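Local coordinates for NusG domain II-containing protein (Ruminococcus gnavus, PDB 4ESN) that is of unknown function but binds a zinc ion through cysteines of its NusG domain II-like beta fold, at residues I42-N46 / C82-V87. Numbering follows the deposited sequence.
With ZN (zinc ion), chain C.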
loop_
_atom_site.group_PDB
_atom_site.type_symbol
_atom_site.label_atom_id
_atom_site.label_comp_id
_atom_site.label_asym_id
_atom_site.label_seq_id
_atom_site.Cartn_x
_atom_site.Cartn_y
_atom_site.Cartn_z
ATOM N N ILE A 42 -14.786 4.698 -4.955
ATOM C CA ILE A 42 -14.009 5.528 -4.048
ATOM C C ILE A 42 -13.887 6.893 -4.668
ATOM O O ILE A 42 -12.997 7.131 -5.470
ATOM C CB ILE A 42 -12.641 4.840 -3.721
ATOM C CG1 ILE A 42 -12.834 3.402 -3.223
ATOM C CG2 ILE A 42 -11.860 5.620 -2.696
ATOM C CD1 ILE A 42 -11.581 2.442 -3.371
ATOM N N GLN A 43 -14.839 7.771 -4.352
ATOM C CA GLN A 43 -14.945 9.146 -4.886
ATOM C C GLN A 43 -15.194 9.051 -6.385
ATOM O O GLN A 43 -15.971 8.184 -6.791
ATOM C CB GLN A 43 -13.716 10.025 -4.539
ATOM C CG GLN A 43 -13.368 10.015 -3.046
ATOM C CD GLN A 43 -13.169 11.390 -2.484
ATOM O OE1 GLN A 43 -12.030 11.855 -2.311
ATOM N NE2 GLN A 43 -14.278 12.058 -2.177
ATOM N N ASP A 44 -14.523 9.885 -7.206
ATOM C CA ASP A 44 -14.706 9.866 -8.663
ATOM C C ASP A 44 -13.539 9.171 -9.413
ATOM O O ASP A 44 -13.631 8.994 -10.643
ATOM C CB ASP A 44 -14.922 11.314 -9.228
ATOM C CG ASP A 44 -14.035 12.449 -8.697
ATOM O OD1 ASP A 44 -14.331 12.969 -7.602
ATOM O OD2 ASP A 44 -13.164 12.939 -9.460
ATOM N N GLY A 45 -12.470 8.803 -8.683
ATOM C CA GLY A 45 -11.247 8.291 -9.283
ATOM C C GLY A 45 -10.872 6.833 -9.184
ATOM O O GLY A 45 -9.917 6.421 -9.851
ATOM N N ASN A 46 -11.546 6.055 -8.324
ATOM C CA ASN A 46 -11.160 4.663 -8.157
ATOM C C ASN A 46 -12.358 3.785 -7.882
ATOM O O ASN A 46 -13.308 4.202 -7.190
ATOM C CB ASN A 46 -10.152 4.497 -6.994
ATOM C CG ASN A 46 -8.837 5.208 -7.188
ATOM O OD1 ASN A 46 -8.721 6.397 -6.931
ATOM N ND2 ASN A 46 -7.838 4.515 -7.709
ATOM N N CYS A 82 -3.147 3.592 -4.901
ATOM C CA CYS A 82 -3.211 4.492 -6.030
ATOM C C CYS A 82 -2.612 5.760 -5.548
ATOM O O CYS A 82 -3.285 6.542 -4.882
ATOM C CB CYS A 82 -4.612 4.697 -6.600
ATOM S SG CYS A 82 -4.668 5.972 -7.901
ATOM N N LEU A 83 -1.309 5.906 -5.790
ATOM C CA LEU A 83 -0.538 7.058 -5.366
ATOM C C LEU A 83 -1.119 8.384 -5.920
ATOM O O LEU A 83 -1.334 9.285 -5.110
ATOM C CB LEU A 83 0.943 6.888 -5.761
ATOM C CG LEU A 83 1.955 7.482 -4.816
ATOM C CD1 LEU A 83 1.862 6.833 -3.426
ATOM C CD2 LEU A 83 3.360 7.305 -5.360
ATOM N N PRO A 84 -1.471 8.521 -7.226
ATOM C CA PRO A 84 -2.006 9.814 -7.695
ATOM C C PRO A 84 -3.304 10.238 -6.995
ATOM O O PRO A 84 -3.473 11.432 -6.760
ATOM C CB PRO A 84 -2.227 9.581 -9.199
ATOM C CG PRO A 84 -1.232 8.502 -9.564
ATOM C CD PRO A 84 -1.286 7.589 -8.366
ATOM N N ASN A 85 -4.192 9.287 -6.609
ATOM C CA ASN A 85 -5.439 9.657 -5.936
ATOM C C ASN A 85 -5.388 9.480 -4.400
ATOM O O ASN A 85 -6.400 9.689 -3.734
ATOM C CB ASN A 85 -6.637 8.895 -6.529
ATOM C CG ASN A 85 -6.913 9.227 -7.988
ATOM O OD1 ASN A 85 -6.517 10.265 -8.510
ATOM N ND2 ASN A 85 -7.553 8.326 -8.699
ATOM N N GLN A 86 -4.205 9.170 -3.843
ATOM C CA GLN A 86 -3.982 8.973 -2.404
ATOM C C GLN A 86 -4.946 7.916 -1.799
ATOM O O GLN A 86 -5.442 8.064 -0.675
ATOM C CB GLN A 86 -4.077 10.308 -1.644
ATOM C CG GLN A 86 -2.997 11.299 -2.036
ATOM C CD GLN A 86 -3.488 12.701 -1.851
ATOM O OE1 GLN A 86 -3.372 13.285 -0.767
ATOM N NE2 GLN A 86 -4.108 13.248 -2.893
ATOM N N VAL A 87 -5.192 6.849 -2.557
ATOM C CA VAL A 87 -6.049 5.766 -2.125
ATOM C C VAL A 87 -5.174 4.605 -1.683
ATOM O O VAL A 87 -4.303 4.169 -2.430
ATOM C CB VAL A 87 -7.075 5.321 -3.210
ATOM C CG1 VAL A 87 -7.824 4.039 -2.767
ATOM C CG2 VAL A 87 -8.059 6.440 -3.542
HETATM ZN ZN ZN C . -4.115 4.542 -9.694
HETATM O O HOH W 1 -1.910 4.153 -9.591
#
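Asn46 and Cys82 join two beta hairpin loops of this NusG domain II fold, 42-46 from one antiparallel sheet and 82-87, a type I turn closed by a G1 bulge, from the other. Both ends of the Asn46 amide are engaged. Its ND2 donates to Cys82 SG at 3.5 Å, nearly straight at 168° and with the sulfur in the amide plane. Cys82 SG also binds the zinc ion at 2.4 Å, a site completed by Cys62, Cys67 and a water, so Asn46 is a second-shell donor that probably tempers the charge on sulfur. At the other end, Asn46 OD1 accepts a bond from Asn85 ND2 at 2.9 Å; the donor sits above the carbonyl plane rather than on a lone pair, and the two amides stand 83° apart. Asn46 CG is anti to its carbonyl carbon (chi1 -63°), which sets the amide alongside Val87, whose CG2 lies 3.5 Å from Asn46 OD1. An alanine in place of Asn46 would remove both bonds and would probably leave the zinc-bound sulfur without this donor and the Asn85 amide freer to turn, although Asp61 also holds Asn85 ND2. Next to this polar pair, Ile42 CG2 meets Val87 CG2 at 4.0 Å, and Ile42 CD1 approaches Val87 CG1 at 4.1 Å.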